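PDB 5X3I: 1,3-alpha-isomaltosidase from Kribbella flavida DSM 17836, which hydrolyses the alpha-1,3-glucosidic linkages of the cyclic tetrasaccharide cyclobis-(1-6)-alpha-nigerosyl to yield isomaltose inside the cell. Local coordinates for residues R242-T247 / G489-N494; H418-A423 / L481-G486. The protein carries 1 engineered substitution. All coordinates share one frame; numbering follows the deposited sequence.

Following the chain from its N terminus, the first piece is the loop 242-247, which joins strands 237-241 and 247-252 in the mutarotase-like N-terminal region. The chain then enters the TIM-barrel region, where 418-423 follows helix 404-415. After barrel strand 467-470 it reaches 481-486, which pairs with 418-423 and closes the shorter loop of contact 2. Only a few residues later, 489-494 returns to 242-247 and closes contact 1, so contact 2 is nested inside contact 1. The two touch directly: N493 OD1 lies 2.8 Å from Y483 OH, a probable hydrogen bond. One excursion after strand 467-470 thus meets both another barrel loop and the N-terminal beta region.

Contact 1 of 2, residues R242-T247 / G489-N494; sequences RTSRRT and GDEGNN
S244 and R245 reach the short helix 489-492 by different torsions: OG of S244 sits between its own backbone N and carbonyl carbon (chi1 52°), whereas R245 runs extended from CG to NE alongside D490. From there S244 OG donates to the backbone O of E491 at 2.6 Å. R245 NE donates to D490 OD2 at 2.8 Å, in the guanidinium plane but from above the carboxylate plane, the two groups being turned 51° apart. E491 instead lies over a guanidinium face, its OE1 3.7 Å from R245 NH2, a long ion pair without a directed N-H. Water bridges R245 NH2 and D490 OD1 at the guanidinium edge. At the backbone of S244, N494 ND2 donates close to its amide plane to S244 O over 2.7 Å, while N494 OD1 takes the backbone N of V207. An ST turn, R245 N to T243 OG1, shapes the loop. The contact thus joins the mutarotase-like region to the TIM-barrel region through polar bonds and shared waters. The two carboxylates probably offset the positive charge of R245, D490 through a directed N-H bond and E491 through charge attraction alone.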
loop_
_atom_site.group_PDB
_atom_site.type_symbol
_atom_site.label_atom_id
_atom_site.label_comp_id
_atom_site.label_asym_id
_atom_site.label_seq_id
_atom_site.Cartn_x
_atom_site.Cartn_y
_atom_site.Cartn_z
ATOM N N ARG A 242 5.367 -9.653 -16.806
ATOM C CA ARG A 242 6.422 -9.823 -15.842
ATOM C C ARG A 242 7.377 -8.656 -15.956
ATOM O O ARG A 242 8.374 -8.707 -16.656
ATOM C CB ARG A 242 7.173 -11.136 -16.108
ATOM C CG ARG A 242 6.303 -12.381 -16.119
ATOM C CD ARG A 242 7.043 -13.590 -16.664
ATOM N NE ARG A 242 6.316 -14.824 -16.376
ATOM C CZ ARG A 242 6.558 -15.996 -16.951
ATOM N NH1 ARG A 242 7.511 -16.099 -17.870
ATOM N NH2 ARG A 242 5.845 -17.066 -16.614
ATOM N N THR A 243 7.156 -7.689 -15.083
ATOM C CA THR A 243 8.026 -6.545 -14.943
ATOM C C THR A 243 7.732 -5.918 -13.591
ATOM O O THR A 243 6.607 -6.020 -13.105
ATOM C CB THR A 243 7.786 -5.515 -16.066
ATOM O OG1 THR A 243 8.699 -4.428 -15.931
ATOM C CG2 THR A 243 6.371 -4.987 -16.010
ATOM N N SER A 244 8.708 -5.229 -13.018
ATOM C CA SER A 244 8.435 -4.298 -11.934
ATOM C C SER A 244 8.414 -2.842 -12.429
ATOM O O SER A 244 8.272 -1.922 -11.638
ATOM C CB SER A 244 9.421 -4.483 -10.784
ATOM O OG SER A 244 10.757 -4.449 -11.208
ATOM N N ARG A 245 8.589 -2.639 -13.733
ATOM C CA ARG A 245 8.457 -1.297 -14.304
ATOM C C ARG A 245 6.985 -0.893 -14.353
ATOM O O ARG A 245 6.109 -1.729 -14.251
ATOM C CB ARG A 245 9.089 -1.217 -15.705
ATOM C CG ARG A 245 10.594 -1.383 -15.693
ATOM C CD ARG A 245 11.257 -1.124 -17.048
ATOM N NE ARG A 245 12.690 -1.361 -16.934
ATOM C CZ ARG A 245 13.264 -2.541 -17.125
ATOM N NH1 ARG A 245 12.537 -3.588 -17.483
ATOM N NH2 ARG A 245 14.569 -2.667 -16.978
ATOM N N ARG A 246 6.725 0.401 -14.482
ATOM C CA ARG A 246 5.365 0.908 -14.583
ATOM C C ARG A 246 4.613 0.280 -15.761
ATOM O O ARG A 246 5.192 0.022 -16.820
ATOM C CB ARG A 246 5.389 2.436 -14.703
ATOM C CG ARG A 246 4.046 3.132 -14.488
ATOM C CD ARG A 246 4.245 4.616 -14.161
ATOM N NE ARG A 246 3.001 5.303 -13.835
ATOM C CZ ARG A 246 2.921 6.589 -13.506
ATOM N NH1 ARG A 246 4.021 7.336 -13.464
ATOM N NH2 ARG A 246 1.744 7.130 -13.222
ATOM N N THR A 247 3.329 0.015 -15.545
ATOM C CA THR A 247 2.418 -0.458 -16.582
ATOM C C THR A 247 1.104 0.304 -16.500
ATOM O O THR A 247 0.718 0.747 -15.417
ATOM C CB THR A 247 2.105 -1.959 -16.454
ATOM O OG1 THR A 247 1.545 -2.219 -15.156
ATOM C CG2 THR A 247 3.349 -2.801 -16.661
ATOM N N GLY A 489 16.207 2.494 -10.945
ATOM C CA GLY A 489 15.000 2.925 -10.264
ATOM C C GLY A 489 13.711 2.612 -10.994
ATOM O O GLY A 489 12.696 2.335 -10.363
ATOM N N ASP A 490 13.746 2.647 -12.328
ATOM C CA ASP A 490 12.543 2.375 -13.100
ATOM C C ASP A 490 12.049 0.956 -12.854
ATOM O O ASP A 490 10.861 0.697 -12.922
ATOM C CB ASP A 490 12.775 2.618 -14.604
ATOM C CG ASP A 490 13.784 1.668 -15.218
ATOM O OD1 ASP A 490 14.818 1.356 -14.597
ATOM O OD2 ASP A 490 13.546 1.238 -16.351
ATOM N N GLU A 491 12.984 0.035 -12.659
ATOM C CA GLU A 491 12.705 -1.319 -12.196
ATOM C C GLU A 491 12.599 -1.528 -10.672
ATOM O O GLU A 491 11.754 -2.277 -10.195
ATOM C CB GLU A 491 13.780 -2.250 -12.751
ATOM C CG GLU A 491 13.369 -3.687 -12.792
ATOM C CD GLU A 491 14.256 -4.523 -13.697
ATOM O OE1 GLU A 491 15.472 -4.261 -13.776
ATOM O OE2 GLU A 491 13.717 -5.446 -14.324
ATOM N N GLY A 492 13.497 -0.903 -9.918
ATOM C CA GLY A 492 13.681 -1.241 -8.518
ATOM C C GLY A 492 12.721 -0.576 -7.548
ATOM O O GLY A 492 12.435 -1.124 -6.488
ATOM N N ASN A 493 12.225 0.603 -7.908
ATOM C CA ASN A 493 11.420 1.396 -6.991
ATOM C C ASN A 493 10.128 0.710 -6.575
ATOM O O ASN A 493 9.727 0.810 -5.425
ATOM C CB ASN A 493 11.110 2.767 -7.604
ATOM C CG ASN A 493 12.356 3.614 -7.764
ATOM O OD1 ASN A 493 13.422 3.244 -7.295
ATOM N ND2 ASN A 493 12.224 4.750 -8.435
ATOM N N ASN A 494 9.483 0.020 -7.509
ATOM C CA ASN A 494 8.287 -0.735 -7.192
ATOM C C ASN A 494 8.593 -1.965 -6.326
ATOM O O ASN A 494 7.732 -2.430 -5.591
ATOM C CB ASN A 494 7.557 -1.180 -8.468
ATOM C CG ASN A 494 6.758 -0.058 -9.119
ATOM O OD1 ASN A 494 6.295 0.864 -8.457
ATOM N ND2 ASN A 494 6.572 -0.158 -10.428
HETATM O O HOH W 1 9.923 0.291 -10.358
HETATM O O HOH W 2 11.291 -5.510 -14.609
HETATM O O HOH W 3 12.313 -6.663 -11.630
HETATM O O HOH W 4 16.080 -0.715 -15.968
HETATM O O HOH W 5 8.887 2.145 -14.464
#

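Contact 2 of 2, residues H418-A423 / L481-G486; sequences HAVLEA and LVYADG
V420 lies against the ring of Y483 where the segments pack closely. With CG1 anti to its backbone N (chi1 175°), V420 sets that methyl over one ring face, 4.2 Å from the centroid in a CH-pi contact offset toward the rim, while CG2 comes to 3.6 Å from Y483 CE2. An alanine in place of V420 would remove both methyls and is likely to leave the tyrosine ring less firmly held on this face. On the same face of the pairing, the bent side chain of E422 brings OE1 to 3.5 Å from L481 CD2, while its OE2 makes a weak, long ion pair with R431. Beside them, L421 and V482 form a single antiparallel, hydrogen-bonded bridge: V482 N donates almost straight to L421 O at 2.7 Å (174°), and L421 N returns a bond to V482 O at 3.1 Å. The other side is looser and partly exposed. There CB of L421 and CB of V482 stand 4.3 Å apart, and V482 CG2 merely approaches the backbone of E422 and A423. Beyond Y483 a type I turn ends at G486. The bridge therefore links the loop between helices 404-415 and 446-454 to the one running from barrel strand 467-470 to helix 489-492.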
loop_
_atom_site.group_PDB
_atom_site.type_symbol
_atom_site.label_atom_id
_atom_site.label_comp_id
_atom_site.label_asym_id
_atom_site.label_seq_id
_atom_site.Cartn_x
_atom_site.Cartn_y
_atom_site.Cartn_z
ATOM N N HIS A 418 25.375 1.458 2.245
ATOM C CA HIS A 418 24.082 0.918 2.655
ATOM C C HIS A 418 22.898 1.744 2.145
ATOM O O HIS A 418 21.753 1.420 2.432
ATOM C CB HIS A 418 24.000 0.814 4.179
ATOM C CG HIS A 418 24.943 -0.183 4.773
ATOM N ND1 HIS A 418 25.012 -1.490 4.348
ATOM C CD2 HIS A 418 25.848 -0.064 5.772
ATOM C CE1 HIS A 418 25.926 -2.131 5.051
ATOM N NE2 HIS A 418 26.447 -1.290 5.920
ATOM N N ALA A 419 23.179 2.830 1.432
ATOM C CA ALA A 419 22.121 3.727 0.977
ATOM C C ALA A 419 21.801 3.550 -0.508
ATOM O O ALA A 419 22.697 3.352 -1.321
ATOM C CB ALA A 419 22.499 5.176 1.248
ATOM N N VAL A 420 20.518 3.637 -0.839
ATOM C CA VAL A 420 20.084 3.697 -2.225
ATOM C C VAL A 420 20.725 4.927 -2.867
ATOM O O VAL A 420 20.786 5.983 -2.247
ATOM C CB VAL A 420 18.548 3.765 -2.343
ATOM C CG1 VAL A 420 18.119 3.964 -3.801
ATOM C CG2 VAL A 420 17.905 2.511 -1.759
ATOM N N LEU A 421 21.210 4.777 -4.092
ATOM C CA LEU A 421 22.022 5.807 -4.740
ATOM C C LEU A 421 21.336 6.504 -5.919
ATOM O O LEU A 421 20.504 5.912 -6.597
ATOM C CB LEU A 421 23.331 5.204 -5.240
ATOM C CG LEU A 421 24.316 4.605 -4.239
ATOM C CD1 LEU A 421 25.567 4.109 -4.982
ATOM C CD2 LEU A 421 24.674 5.617 -3.172
ATOM N N GLU A 422 21.704 7.764 -6.144
ATOM C CA GLU A 422 21.358 8.452 -7.379
ATOM C C GLU A 422 22.273 7.961 -8.493
ATOM O O GLU A 422 23.229 7.226 -8.245
ATOM C CB GLU A 422 21.508 9.969 -7.235
ATOM C CG GLU A 422 20.712 10.608 -6.126
ATOM C CD GLU A 422 19.337 11.057 -6.569
ATOM O OE1 GLU A 422 18.938 10.769 -7.715
ATOM O OE2 GLU A 422 18.647 11.706 -5.769
ATOM N N ALA A 423 22.017 8.425 -9.710
ATOM C CA ALA A 423 22.813 8.028 -10.862
ATOM C C ALA A 423 24.242 8.537 -10.724
ATOM O O ALA A 423 25.177 7.880 -11.153
ATOM C CB ALA A 423 22.181 8.550 -12.155
ATOM N N LEU A 481 17.703 5.961 -10.390
ATOM C CA LEU A 481 18.246 5.531 -9.092
ATOM C C LEU A 481 18.999 4.208 -9.250
ATOM O O LEU A 481 18.715 3.444 -10.156
ATOM C CB LEU A 481 17.137 5.382 -8.048
ATOM C CG LEU A 481 16.323 6.622 -7.681
ATOM C CD1 LEU A 481 15.404 6.338 -6.499
ATOM C CD2 LEU A 481 17.242 7.779 -7.356
ATOM N N VAL A 482 20.006 3.972 -8.417
ATOM C CA VAL A 482 20.788 2.745 -8.509
ATOM C C VAL A 482 20.749 1.911 -7.225
ATOM O O VAL A 482 21.089 2.398 -6.148
ATOM C CB VAL A 482 22.254 3.051 -8.853
ATOM C CG1 VAL A 482 23.071 1.760 -8.933
ATOM C CG2 VAL A 482 22.340 3.840 -10.164
ATOM N N TYR A 483 20.346 0.650 -7.368
ATOM C CA TYR A 483 20.274 -0.301 -6.268
ATOM C C TYR A 483 21.417 -1.290 -6.350
ATOM O O TYR A 483 21.871 -1.634 -7.443
ATOM C CB TYR A 483 18.956 -1.068 -6.276
ATOM C CG TYR A 483 17.745 -0.247 -5.930
ATOM C CD1 TYR A 483 16.996 0.358 -6.922
ATOM C CD2 TYR A 483 17.339 -0.090 -4.605
ATOM C CE1 TYR A 483 15.885 1.104 -6.621
ATOM C CE2 TYR A 483 16.226 0.656 -4.290
ATOM C CZ TYR A 483 15.499 1.250 -5.308
ATOM O OH TYR A 483 14.392 1.989 -5.022
ATOM N N ALA A 484 21.872 -1.753 -5.187
ATOM C CA ALA A 484 23.034 -2.628 -5.117
ATOM C C ALA A 484 22.788 -3.988 -5.758
ATOM O O ALA A 484 23.728 -4.716 -6.041
ATOM C CB ALA A 484 23.473 -2.809 -3.664
ATOM N N ASP A 485 21.531 -4.328 -5.998
ATOM C CA ASP A 485 21.237 -5.594 -6.636
ATOM C C ASP A 485 21.405 -5.474 -8.156
ATOM O O ASP A 485 21.178 -6.431 -8.867
ATOM C CB ASP A 485 19.826 -6.082 -6.289
ATOM C CG ASP A 485 18.724 -5.252 -6.945
ATOM O OD1 ASP A 485 18.998 -4.155 -7.459
ATOM O OD2 ASP A 485 17.564 -5.703 -6.933
ATOM N N GLY A 486 21.781 -4.283 -8.629
ATOM C CA GLY A 486 22.016 -4.048 -10.049
ATOM C C GLY A 486 20.840 -3.459 -10.811
ATOM O O GLY A 486 20.971 -3.094 -11.985
#